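Local atomic coordinates of cycloalternan-forming enzyme (Listeria monocytogenes serovar 1/2a, PDB entry 5F7U), a protein that belongs to glycoside hydrolase family 31 and joins a TIM-barrel domain to several beta-rich domains, among them a family 6 carbohydrate binding module. Residues E7-P11 with Y94-G98; G143-P147 with W227-G231; R263-T269 with S307-S313; V443-H447 with V529-G533; T690-Y694 with V789-P793. The protein carries 1 engineered substitution. One frame throughout, in Å; residues are numbered along the deposited sequence. Where two conformers were deposited one is given.

Interaction 1. Residues E7-P11 with Y94-G98; sequences EYHSP and YTTKG. With GLC (alpha-D-glucopyranose), chain E.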
# COMPACT_ATOMS: atom_id res chain seq x y z
N GLU A 7 43.69 9.92 -18.11
CA GLU A 7 43.12 8.64 -18.52
C GLU A 7 42.17 8.22 -17.40
O GLU A 7 42.43 8.52 -16.23
CB GLU A 7 44.24 7.60 -18.70
CG GLU A 7 43.81 6.16 -19.01
CD GLU A 7 43.30 5.38 -17.79
OE1 GLU A 7 43.56 5.77 -16.62
OE2 GLU A 7 42.60 4.36 -18.00
N TYR A 8 41.11 7.48 -17.75
CA TYR A 8 40.19 6.97 -16.74
C TYR A 8 39.44 5.72 -17.17
O TYR A 8 38.90 5.66 -18.27
CB TYR A 8 39.23 8.09 -16.34
CG TYR A 8 38.23 7.72 -15.28
CD1 TYR A 8 38.56 7.83 -13.93
CD2 TYR A 8 36.95 7.28 -15.62
CE1 TYR A 8 37.63 7.51 -12.95
CE2 TYR A 8 36.01 6.95 -14.65
CZ TYR A 8 36.36 7.08 -13.32
OH TYR A 8 35.42 6.75 -12.35
N HIS A 9 39.43 4.73 -16.28
CA HIS A 9 38.57 3.55 -16.40
C HIS A 9 38.15 3.21 -14.97
O HIS A 9 38.94 3.36 -14.04
CB HIS A 9 39.33 2.37 -17.06
CG HIS A 9 38.65 1.04 -16.88
ND1 HIS A 9 37.60 0.62 -17.67
CD2 HIS A 9 38.88 0.04 -16.00
CE1 HIS A 9 37.20 -0.58 -17.28
NE2 HIS A 9 37.96 -0.96 -16.27
N SER A 10 36.88 2.81 -14.81
CA SER A 10 36.38 2.39 -13.50
C SER A 10 35.35 1.31 -13.79
O SER A 10 34.29 1.62 -14.32
CB SER A 10 35.75 3.57 -12.75
OG SER A 10 35.56 3.23 -11.38
N PRO A 11 35.66 0.04 -13.44
CA PRO A 11 34.93 -1.09 -14.03
C PRO A 11 33.43 -1.13 -13.76
O PRO A 11 32.68 -1.59 -14.61
CB PRO A 11 35.62 -2.32 -13.42
CG PRO A 11 36.34 -1.82 -12.22
CD PRO A 11 36.77 -0.42 -12.59
N TYR A 94 44.22 -6.19 -13.75
CA TYR A 94 44.65 -5.31 -14.85
C TYR A 94 44.76 -3.86 -14.44
O TYR A 94 44.11 -3.42 -13.49
CB TYR A 94 43.73 -5.46 -16.08
CG TYR A 94 42.31 -4.94 -15.87
CD1 TYR A 94 41.98 -3.60 -16.17
CD2 TYR A 94 41.29 -5.78 -15.39
CE1 TYR A 94 40.69 -3.11 -15.96
CE2 TYR A 94 40.00 -5.29 -15.18
CZ TYR A 94 39.71 -3.96 -15.47
OH TYR A 94 38.42 -3.48 -15.28
N THR A 95 45.56 -3.12 -15.19
CA THR A 95 45.74 -1.68 -15.04
C THR A 95 45.59 -1.11 -16.45
O THR A 95 46.18 -1.61 -17.40
CB THR A 95 47.13 -1.37 -14.46
OG1 THR A 95 47.25 -1.97 -13.16
CG2 THR A 95 47.40 0.14 -14.33
N THR A 96 44.75 -0.09 -16.59
CA THR A 96 44.57 0.57 -17.89
C THR A 96 45.51 1.76 -17.95
O THR A 96 45.72 2.42 -16.94
CB THR A 96 43.10 0.97 -18.12
OG1 THR A 96 42.66 1.80 -17.04
CG2 THR A 96 42.23 -0.29 -18.19
N LYS A 97 46.09 2.00 -19.13
CA LYS A 97 47.13 3.03 -19.29
C LYS A 97 46.95 3.85 -20.55
O LYS A 97 46.53 3.32 -21.58
CB LYS A 97 48.54 2.42 -19.30
CG LYS A 97 48.90 1.73 -18.00
CD LYS A 97 50.40 1.51 -17.90
CE LYS A 97 50.76 1.09 -16.49
NZ LYS A 97 52.24 0.93 -16.40
N GLY A 98 47.27 5.14 -20.46
CA GLY A 98 47.33 6.00 -21.65
C GLY A 98 48.55 6.89 -21.62
O GLY A 98 48.96 7.34 -20.55
C1 GLC E . 37.24 11.99 -15.91
C2 GLC E . 36.00 11.10 -16.05
C3 GLC E . 35.12 11.27 -14.81
C4 GLC E . 35.90 10.95 -13.53
C5 GLC E . 37.20 11.76 -13.45
C6 GLC E . 38.10 11.29 -12.31
O2 GLC E . 35.31 11.43 -17.25
O3 GLC E . 33.94 10.46 -14.88
O4 GLC E . 35.06 11.21 -12.39
O5 GLC E . 37.96 11.68 -14.69
O6 GLC E . 38.92 12.38 -11.87
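Glu7-Pro11 runs roughly antiparallel to Tyr94-Gly98, with end-to-end directions 153° apart, yet the CA atoms of His9 and Thr96 stay 6.9 Å from each other and side chains make the link. This is consistent with the inside of an immunoglobulin-like beta sandwich, as in other E-set domains: strand 6-8 pairs with strand 36-43, while strand 91-100 pairs with strands 49-57 and 106-129. Thr96 OG1 donates to Glu7 OE2 over 2.7 Å, arriving on the syn side of that oxygen but 33° out of the carboxylate plane. A bend at chi2 in the Glu7 chain accompanies this approach, and the other oxygen, OE1, bonds to Ser108. Two residues along each segment, His9 NE2 and Tyr94 OH are hydrogen-bonded at 2.7 Å; the hydroxyl sits at the imidazole edge, near its plane, and the two rings are inclined at 57°. His9 ND1 is bonded to the backbone O of Asn39 and Tyr94 OH also to Arg25, so the polar ends of this buried pair are satisfied. Tyr8 leaves the backbone on the other side and belongs to a glycan pocket with Trp43, Asn75 and Asn76, where glucose C4 rides 3.8 Å above the centre of the Tyr8 ring.

Interaction 2. Residues G143-P147 with W227-G231; sequences GDFSP and WLTDG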
# COMPACT_ATOMS: atom_id res chain seq x y z
N GLY A 143 32.33 -28.32 -8.88
CA GLY A 143 33.13 -27.73 -7.81
C GLY A 143 33.36 -28.68 -6.65
O GLY A 143 32.84 -29.79 -6.63
N ASP A 144 34.12 -28.22 -5.66
CA ASP A 144 34.51 -29.06 -4.52
C ASP A 144 33.88 -28.66 -3.17
O ASP A 144 34.40 -29.02 -2.11
CB ASP A 144 36.04 -29.15 -4.41
CG ASP A 144 36.70 -27.78 -4.26
OD1 ASP A 144 36.02 -26.77 -3.91
OD2 ASP A 144 37.93 -27.71 -4.51
N PHE A 145 32.78 -27.91 -3.20
CA PHE A 145 32.13 -27.51 -1.95
C PHE A 145 31.34 -28.67 -1.34
O PHE A 145 30.99 -29.61 -2.05
CB PHE A 145 31.15 -26.35 -2.17
CG PHE A 145 31.79 -25.03 -2.52
CD1 PHE A 145 33.17 -24.81 -2.40
CD2 PHE A 145 30.98 -23.96 -2.93
CE1 PHE A 145 33.73 -23.56 -2.73
CE2 PHE A 145 31.53 -22.72 -3.24
CZ PHE A 145 32.90 -22.52 -3.15
N SER A 146 31.07 -28.60 -0.04
CA SER A 146 30.13 -29.51 0.63
C SER A 146 28.94 -28.72 1.17
O SER A 146 28.90 -28.40 2.37
CB SER A 146 30.83 -30.27 1.76
OG SER A 146 31.95 -30.97 1.26
N PRO A 147 27.97 -28.39 0.30
CA PRO A 147 26.85 -27.52 0.73
C PRO A 147 25.97 -28.09 1.84
O PRO A 147 25.84 -29.32 1.98
CB PRO A 147 26.03 -27.29 -0.53
CG PRO A 147 26.55 -28.21 -1.56
CD PRO A 147 27.86 -28.77 -1.13
N TRP A 227 24.46 -21.34 -6.75
CA TRP A 227 25.28 -20.18 -6.38
C TRP A 227 26.33 -20.01 -7.49
O TRP A 227 26.74 -20.99 -8.16
CB TRP A 227 25.96 -20.38 -5.01
CG TRP A 227 26.71 -21.67 -4.91
CD1 TRP A 227 28.05 -21.86 -5.12
CD2 TRP A 227 26.16 -22.96 -4.65
NE1 TRP A 227 28.37 -23.19 -4.98
CE2 TRP A 227 27.23 -23.89 -4.69
CE3 TRP A 227 24.86 -23.43 -4.36
CZ2 TRP A 227 27.04 -25.27 -4.47
CZ3 TRP A 227 24.67 -24.80 -4.14
CH2 TRP A 227 25.76 -25.70 -4.20
N LEU A 228 26.75 -18.76 -7.68
CA LEU A 228 27.66 -18.37 -8.75
C LEU A 228 29.02 -18.08 -8.13
O LEU A 228 29.15 -17.19 -7.31
CB LEU A 228 27.08 -17.12 -9.45
CG LEU A 228 27.87 -16.53 -10.60
CD1 LEU A 228 27.97 -17.51 -11.75
CD2 LEU A 228 27.19 -15.24 -11.05
N THR A 229 30.04 -18.86 -8.50
CA THR A 229 31.29 -18.87 -7.76
C THR A 229 32.48 -19.12 -8.68
O THR A 229 32.33 -19.74 -9.74
CB THR A 229 31.27 -19.93 -6.61
OG1 THR A 229 32.47 -19.84 -5.84
CG2 THR A 229 31.16 -21.36 -7.14
N ASP A 230 33.65 -18.62 -8.28
CA ASP A 230 34.89 -19.02 -8.94
C ASP A 230 35.45 -20.31 -8.32
O ASP A 230 36.46 -20.84 -8.80
CB ASP A 230 35.92 -17.88 -8.95
CG ASP A 230 36.50 -17.60 -7.56
OD1 ASP A 230 35.83 -17.85 -6.54
OD2 ASP A 230 37.64 -17.12 -7.51
N GLY A 231 34.80 -20.78 -7.25
CA GLY A 231 35.22 -21.97 -6.49
C GLY A 231 36.31 -21.74 -5.45
O GLY A 231 36.81 -22.70 -4.85
O HOH W 1 38.46 -25.06 -5.77
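Phe145 reaches from its loop to the indole of Trp227, bringing CD2 to 3.4 Å from Trp227 NE1. The phenyl and the five-membered ring are nearly parallel, at 18°, but slid so far past each other that they barely overlap, their centroids being 5.5 Å apart. Trp227 CG sits between its backbone N and carbonyl carbon (chi1 52°), with the indole lying toward the loop. Further round the phenyl ring, CZ of Phe145 comes to 3.8 Å from Thr229 OG1, and CE1 lies beside Gly231 O. Pro147 takes the far end of the indole, its CG 3.7 Å from Trp227 CH2. A water donates to both Asp144 OD2 and Gly231 O, linking the carboxylate to the backbone. Behind this first shell, Thr229 OG1 accepts from Gly231 N at 2.9 Å in an ST turn that shapes the end of strand 214-229, and the same hydroxyl bonds to Val234 O. Trp227 NE1 is hydrogen-bonded to Glu119 on strand 106-129, while Pro165 packs on both Phe145 and Trp227. With the indole N-H and the threonine hydroxyl engaged elsewhere, the loop before strand 148-153 is joined to this strand end of the mutarotase-like domain by dispersion and shape, with one water-mediated polar link at its edge.

Interaction 3. Residues R263-T269 with S307-S313; sequences RGKDVET and SQFQMAS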
# COMPACT_ATOMS: atom_id res chain seq x y z
N ARG A 263 2.91 -11.70 -12.72
CA ARG A 263 3.16 -12.82 -13.64
C ARG A 263 3.51 -12.29 -15.03
O ARG A 263 2.82 -11.44 -15.55
CB ARG A 263 1.98 -13.81 -13.70
CG ARG A 263 2.39 -15.15 -14.32
CD ARG A 263 1.21 -16.04 -14.70
NE ARG A 263 1.73 -17.32 -15.16
CZ ARG A 263 2.07 -18.31 -14.34
NH1 ARG A 263 1.91 -18.17 -13.02
NH2 ARG A 263 2.59 -19.43 -14.82
N GLY A 264 4.60 -12.80 -15.59
CA GLY A 264 5.12 -12.38 -16.88
C GLY A 264 6.28 -11.41 -16.82
O GLY A 264 6.95 -11.20 -17.84
N LYS A 265 6.52 -10.82 -15.64
CA LYS A 265 7.51 -9.75 -15.48
C LYS A 265 8.79 -10.25 -14.82
O LYS A 265 8.76 -11.17 -13.97
CB LYS A 265 6.96 -8.62 -14.57
CG LYS A 265 5.67 -7.92 -14.99
CD LYS A 265 5.96 -6.89 -16.07
CE LYS A 265 4.72 -6.06 -16.38
NZ LYS A 265 4.92 -5.42 -17.71
N ASP A 266 9.91 -9.60 -15.17
CA ASP A 266 11.15 -9.68 -14.40
C ASP A 266 11.13 -8.50 -13.45
O ASP A 266 11.23 -7.36 -13.89
CB ASP A 266 12.38 -9.57 -15.31
CG ASP A 266 12.55 -10.78 -16.18
OD1 ASP A 266 12.47 -11.90 -15.65
OD2 ASP A 266 12.75 -10.62 -17.41
N VAL A 267 10.99 -8.77 -12.16
CA VAL A 267 10.81 -7.72 -11.16
C VAL A 267 12.14 -7.45 -10.47
O VAL A 267 12.74 -8.36 -9.90
CB VAL A 267 9.76 -8.13 -10.10
CG1 VAL A 267 9.48 -6.98 -9.16
CG2 VAL A 267 8.46 -8.58 -10.77
N GLU A 268 12.58 -6.19 -10.50
CA GLU A 268 13.86 -5.81 -9.89
C GLU A 268 13.60 -5.26 -8.50
O GLU A 268 12.82 -4.32 -8.35
CB GLU A 268 14.55 -4.71 -10.70
CG GLU A 268 14.72 -5.01 -12.18
CD GLU A 268 15.56 -6.24 -12.49
OE1 GLU A 268 16.37 -6.71 -11.66
OE2 GLU A 268 15.42 -6.74 -13.63
N THR A 269 14.27 -5.84 -7.50
CA THR A 269 14.24 -5.31 -6.15
C THR A 269 15.35 -4.27 -6.06
O THR A 269 16.50 -4.56 -5.73
CB THR A 269 14.43 -6.41 -5.09
OG1 THR A 269 13.57 -7.52 -5.41
CG2 THR A 269 14.04 -5.86 -3.70
N SER A 307 17.83 -8.10 -5.96
CA SER A 307 17.39 -9.38 -6.49
C SER A 307 16.49 -9.13 -7.71
O SER A 307 15.89 -8.03 -7.86
CB SER A 307 16.63 -10.19 -5.42
OG SER A 307 15.56 -9.43 -4.85
N GLN A 308 16.44 -10.13 -8.58
CA GLN A 308 15.49 -10.15 -9.69
C GLN A 308 14.57 -11.35 -9.55
O GLN A 308 15.05 -12.48 -9.43
CB GLN A 308 16.24 -10.19 -11.03
CG GLN A 308 15.32 -10.05 -12.25
CD GLN A 308 16.06 -10.29 -13.55
OE1 GLN A 308 16.50 -11.39 -13.82
NE2 GLN A 308 16.19 -9.26 -14.34
N PHE A 309 13.26 -11.09 -9.55
CA PHE A 309 12.25 -12.14 -9.52
C PHE A 309 11.72 -12.34 -10.94
O PHE A 309 11.10 -11.43 -11.52
CB PHE A 309 11.10 -11.74 -8.58
CG PHE A 309 11.45 -11.85 -7.12
CD1 PHE A 309 12.09 -10.79 -6.44
CD2 PHE A 309 11.12 -12.99 -6.40
CE1 PHE A 309 12.43 -10.91 -5.07
CE2 PHE A 309 11.43 -13.11 -5.03
CZ PHE A 309 12.09 -12.07 -4.37
N GLN A 310 11.99 -13.51 -11.49
CA GLN A 310 11.58 -13.85 -12.83
C GLN A 310 10.27 -14.62 -12.75
O GLN A 310 10.27 -15.83 -12.51
CB GLN A 310 12.68 -14.68 -13.50
CG GLN A 310 14.01 -13.93 -13.57
CD GLN A 310 15.15 -14.79 -14.07
OE1 GLN A 310 14.98 -15.98 -14.32
NE2 GLN A 310 16.32 -14.19 -14.20
N MET A 311 9.14 -13.93 -12.96
CA MET A 311 7.86 -14.55 -12.62
C MET A 311 7.18 -15.13 -13.85
O MET A 311 6.33 -14.49 -14.47
CB MET A 311 6.96 -13.56 -11.85
CG MET A 311 7.63 -12.90 -10.63
SD MET A 311 8.39 -14.08 -9.47
CE MET A 311 6.93 -14.88 -8.79
N ALA A 312 7.60 -16.34 -14.23
CA ALA A 312 7.11 -16.96 -15.49
C ALA A 312 7.41 -16.04 -16.68
O ALA A 312 6.64 -15.95 -17.64
CB ALA A 312 5.61 -17.31 -15.39
N SER A 313 8.57 -15.38 -16.60
CA SER A 313 9.02 -14.42 -17.61
C SER A 313 9.98 -15.05 -18.62
O SER A 313 10.24 -14.48 -19.68
CB SER A 313 9.75 -13.26 -16.91
OG SER A 313 10.86 -13.78 -16.19
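Glu268 lies alongside Gln308, the two side chains pointing the same way, and Gln308 NE2 donates to Glu268 OE2 at 2.7 Å. The bond is nearly straight (170° at the hydrogen), and the carboxylate oxygen lies in the amide plane and is met on its syn side. Gln308 is extended, with CG anti to the backbone N (chi1 -173°), and its other amide atom, OE1, accepts from NE2 of Gln310 on the same face, so the glutamine is held from both ends and its flip is fixed. Glu268 OE1 in turn bonds to His306. Asp266 shares this face; its OD1 takes a short 2.5 Å bond from Ser313 OG, which comes from above the carboxylate plane, and its OD2 pairs with Lys314. The opposite face is largely apolar. Val267 CB packs 4.1 Å from Phe309 CB, the Phe309 ring makes an edge-to-face pair with Phe253, and Thr269 OG1 lies at the edge of the Phe309 ring, in plane. Thr269 OG1 is also bonded to Ser307 OG, 2.8 Å away.

Between the faces, Val267 and Phe309 exchange backbone bonds of 2.7 Å (Val267 N to Phe309 O) and 2.8 Å (Phe309 N to Val267 O). Beyond the start of strand 266-269, Met311 N donates to Lys265 O, and Met311 O accepts from Gly264 N. Ala312 CB lies over one face of the Arg263 guanidinium, toward its edge, and Arg263 NH1 bonds to Glu248 O. Polar on one side and mostly apolar on the other, this antiparallel strand pair, 161° between axes, is consistent with the beta sandwich of a galactose mutarotase-like domain, where strand 307-311 also pairs with strand 318-327.

Interaction 4. Residues V443-H447 with V529-G533; sequences VDSVH and VGIDG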
# COMPACT_ATOMS: atom_id res chain seq x y z
N VAL A 443 3.67 28.18 13.43
CA VAL A 443 3.31 26.79 13.80
C VAL A 443 2.12 26.79 14.79
O VAL A 443 1.18 26.00 14.65
CB VAL A 443 4.54 26.02 14.33
CG1 VAL A 443 4.13 24.67 14.93
CG2 VAL A 443 5.55 25.80 13.20
N ASP A 444 2.13 27.72 15.74
CA ASP A 444 1.04 27.85 16.70
C ASP A 444 -0.29 28.10 16.01
O ASP A 444 -1.32 27.54 16.41
CB ASP A 444 1.31 28.97 17.72
CG ASP A 444 2.41 28.63 18.69
OD1 ASP A 444 2.69 27.44 18.93
OD2 ASP A 444 3.00 29.56 19.26
N SER A 445 -0.27 28.91 14.94
CA SER A 445 -1.50 29.21 14.21
C SER A 445 -1.99 27.99 13.42
O SER A 445 -3.19 27.80 13.27
CB SER A 445 -1.33 30.44 13.31
OG SER A 445 -0.58 30.12 12.14
N VAL A 446 -1.07 27.14 12.95
CA VAL A 446 -1.46 25.86 12.31
C VAL A 446 -2.16 24.96 13.35
O VAL A 446 -3.20 24.38 13.08
CB VAL A 446 -0.26 25.13 11.64
CG1 VAL A 446 -0.67 23.74 11.11
CG2 VAL A 446 0.32 25.97 10.51
N HIS A 447 -1.56 24.86 14.54
CA HIS A 447 -2.16 24.08 15.63
C HIS A 447 -3.54 24.61 16.04
O HIS A 447 -4.45 23.82 16.31
CB HIS A 447 -1.23 24.05 16.84
CG HIS A 447 0.04 23.30 16.61
ND1 HIS A 447 1.17 23.51 17.36
CD2 HIS A 447 0.36 22.34 15.70
CE1 HIS A 447 2.14 22.71 16.93
NE2 HIS A 447 1.66 21.99 15.93
N VAL A 529 10.24 25.26 18.07
CA VAL A 529 9.33 25.66 16.99
C VAL A 529 8.04 24.84 17.07
O VAL A 529 6.97 25.33 16.69
CB VAL A 529 9.99 25.57 15.59
CG1 VAL A 529 9.06 26.09 14.51
CG2 VAL A 529 11.30 26.35 15.55
N GLY A 530 8.15 23.61 17.59
CA GLY A 530 6.99 22.75 17.85
C GLY A 530 6.40 21.99 16.68
O GLY A 530 5.19 21.71 16.67
N ILE A 531 7.23 21.64 15.70
CA ILE A 531 6.71 20.87 14.55
C ILE A 531 6.27 19.44 14.92
O ILE A 531 6.63 18.92 16.00
CB ILE A 531 7.69 20.88 13.35
CG1 ILE A 531 8.91 20.00 13.62
CG2 ILE A 531 8.03 22.31 12.96
CD1 ILE A 531 9.78 19.69 12.40
N ASP A 532 5.54 18.81 14.00
CA ASP A 532 4.90 17.53 14.24
C ASP A 532 5.46 16.43 13.36
O ASP A 532 4.82 15.39 13.19
CB ASP A 532 3.39 17.70 14.05
CG ASP A 532 2.83 18.78 14.95
OD1 ASP A 532 2.76 18.52 16.15
OD2 ASP A 532 2.53 19.89 14.47
N GLY A 533 6.65 16.63 12.81
CA GLY A 533 7.32 15.56 12.08
C GLY A 533 7.99 16.09 10.83
O GLY A 533 8.10 17.30 10.63
O HOH W 2 5.03 26.69 17.92
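In the TIM-barrel domain, helix 439-448 packs here on the turn that leads into the barrel strand 534-536, and His447 and Val443, one helical turn apart, make the contact. His447 NE2 donates to Asp532 OD2 over 2.7 Å with an N-H...O angle of 161°. The carboxylate oxygen lies in the imidazole plane and uses its syn lone pair, while the ring and carboxylate planes stand 65° apart; this is a His-carboxylate hydrogen bond. The ring edge also faces Gly530 O, 3.2 Å from His447 CE1, and the helix's own Val443 O sits above one ring face. With His447 CG placed anti to its carbonyl carbon (chi1 -67°), the ring swings out from the helix towards the turn.

Val443 packs beside it: CG1 of Val443 touches two backbone oxygens, Val529 O at 3.4 Å and Gly530 O at 3.6 Å, while its CG2 makes the apolar contact with Val529 CG1 at 3.8 Å, with Ile531 CG2 a little further off. Gly530, the first residue past a helix to leave helical angles, has positive phi, and its carbonyl oxygen faces the helix. Strand 452-457 backs the site: Val443 touches Ile453, and Asp532 OD2 also accepts from Ile453 N. Asn578 bonds to Ile531 O and, weakly, to Asp532 OD1. Two donors thus grip one oxygen of a buried carboxylate, which probably stabilises its negative charge; Asp532 in turn would be expected to polarise the imidazole while fixing its rotation.

Interaction 5. Residues T690-Y694 with V789-P793; sequences TFQKY and VDTLP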
# COMPACT_ATOMS: atom_id res chain seq x y z
N THR A 690 -18.62 18.64 -3.80
CA THR A 690 -18.21 17.25 -4.00
C THR A 690 -17.02 16.90 -3.10
O THR A 690 -17.01 15.86 -2.42
CB THR A 690 -17.95 16.95 -5.49
OG1 THR A 690 -19.17 17.18 -6.20
CG2 THR A 690 -17.52 15.50 -5.69
N PHE A 691 -16.02 17.79 -3.06
CA PHE A 691 -14.88 17.61 -2.15
C PHE A 691 -15.34 17.53 -0.68
O PHE A 691 -14.92 16.64 0.06
CB PHE A 691 -13.83 18.71 -2.31
CG PHE A 691 -12.54 18.43 -1.60
CD1 PHE A 691 -12.38 18.74 -0.25
CD2 PHE A 691 -11.47 17.86 -2.29
CE1 PHE A 691 -11.18 18.47 0.41
CE2 PHE A 691 -10.27 17.58 -1.65
CZ PHE A 691 -10.11 17.90 -0.29
N GLN A 692 -16.18 18.48 -0.27
CA GLN A 692 -16.74 18.48 1.08
C GLN A 692 -17.48 17.19 1.40
O GLN A 692 -17.28 16.61 2.47
CB GLN A 692 -17.69 19.67 1.26
CG GLN A 692 -16.97 21.02 1.32
CD GLN A 692 -17.93 22.18 1.23
OE1 GLN A 692 -19.07 22.03 0.78
NE2 GLN A 692 -17.49 23.37 1.66
N LYS A 693 -18.29 16.70 0.46
CA LYS A 693 -19.02 15.45 0.68
C LYS A 693 -18.05 14.33 1.05
O LYS A 693 -18.26 13.63 2.04
CB LYS A 693 -19.86 15.05 -0.53
CG LYS A 693 -20.56 13.70 -0.37
CD LYS A 693 -21.58 13.41 -1.47
CE LYS A 693 -20.91 12.91 -2.76
NZ LYS A 693 -21.88 12.26 -3.69
N TYR A 694 -17.00 14.18 0.26
CA TYR A 694 -16.04 13.10 0.49
C TYR A 694 -15.17 13.30 1.73
O TYR A 694 -14.97 12.36 2.49
CB TYR A 694 -15.22 12.79 -0.78
CG TYR A 694 -16.13 12.09 -1.74
CD1 TYR A 694 -16.55 10.78 -1.48
CD2 TYR A 694 -16.65 12.76 -2.84
CE1 TYR A 694 -17.46 10.15 -2.31
CE2 TYR A 694 -17.57 12.13 -3.69
CZ TYR A 694 -17.96 10.83 -3.42
OH TYR A 694 -18.87 10.20 -4.25
N VAL A 789 -20.21 11.89 -12.05
CA VAL A 789 -18.89 12.40 -11.62
C VAL A 789 -18.78 12.65 -10.10
O VAL A 789 -17.67 12.67 -9.56
CB VAL A 789 -18.48 13.64 -12.47
CG1 VAL A 789 -19.34 14.86 -12.14
CG2 VAL A 789 -17.00 13.98 -12.30
N ASP A 790 -19.92 12.79 -9.43
CA ASP A 790 -19.94 13.06 -8.00
C ASP A 790 -20.11 11.82 -7.14
O ASP A 790 -20.10 11.93 -5.91
CB ASP A 790 -21.07 14.05 -7.70
CG ASP A 790 -20.95 15.31 -8.49
OD1 ASP A 790 -19.85 15.89 -8.49
OD2 ASP A 790 -21.97 15.74 -9.11
N THR A 791 -20.22 10.66 -7.78
CA THR A 791 -20.68 9.41 -7.15
C THR A 791 -19.56 8.37 -7.07
O THR A 791 -18.84 8.15 -8.05
CB THR A 791 -21.88 8.85 -7.95
OG1 THR A 791 -22.95 9.82 -7.90
CG2 THR A 791 -22.38 7.50 -7.42
N LEU A 792 -19.46 7.72 -5.92
CA LEU A 792 -18.47 6.65 -5.71
C LEU A 792 -19.19 5.40 -5.20
O LEU A 792 -19.74 5.44 -4.11
CB LEU A 792 -17.44 7.11 -4.65
CG LEU A 792 -16.36 6.12 -4.21
CD1 LEU A 792 -15.31 5.96 -5.30
CD2 LEU A 792 -15.68 6.62 -2.96
N PRO A 793 -19.14 4.27 -5.94
CA PRO A 793 -19.76 3.03 -5.41
C PRO A 793 -18.99 2.52 -4.19
O PRO A 793 -17.79 2.27 -4.29
CB PRO A 793 -19.61 2.03 -6.56
CG PRO A 793 -19.28 2.86 -7.77
CD PRO A 793 -18.56 4.08 -7.28
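Asp790 O is gripped by two side chains of the helix 687-700, Lys693 and Tyr694, which reach it from opposite faces of its carbonyl plane. Tyr694 OH donates to Asp790 O at 2.7 Å, tilted 33° from that plane. Lys693 NZ donates to Asp790 O at 2.9 Å from above the other face, 39° out of the plane, and the bend in the lysine chain (chi3 80°) turns the ammonium back onto the carbonyl. The oxygen also lies in the plane of the tyrosine ring, at its edge.

One helical turn before Tyr694, Thr690 OG1 donates to Asp790 OD1 at 2.7 Å, coming from well above the carboxylate plane; the two side chains cross at about a right angle. OD1 also forms a salt bridge with Lys646 of helix 642-653, which ties the carboxylate to a second barrel helix. The apolar part is small: Leu792 CB rests 3.8 Å from Tyr694 CE1, and although Leu792 N comes within 3.0 Å of Tyr694 OH, the angle is too poor for a hydrogen bond.

Thr690, Lys693 and Tyr694 share one side of the helix, and all three bonds end on a single residue of the loop between strands 781-786 and 794-797. The contact therefore joins the TIM-barrel domain to the family 31 C-terminal domain. One ammonium meets the backbone oxygen and another the carboxylate, which restrains both parts of Asp790 and probably steadies its negative charge.

Interactions 1, 2 and 3 all lie in the beta-rich N-terminal part of the chain, whereas interaction 4 is within the TIM barrel and interaction 5 bridges barrel and C-terminal domain. Interactions 1 and 4 are the buried ones, and each sets a histidine nitrogen against an oxygen partner, a tyrosine hydroxyl in one and a carboxylate in the other. Interaction 2 is partly buried and mostly apolar, with water at its edge. Interaction 3 alone pairs two strands through backbone bonds; its centre is about 25 Å from that of interaction 2. Interactions 4 and 5 both set a helix against a loop, but a backbone carbonyl is the main acceptor only in interaction 5.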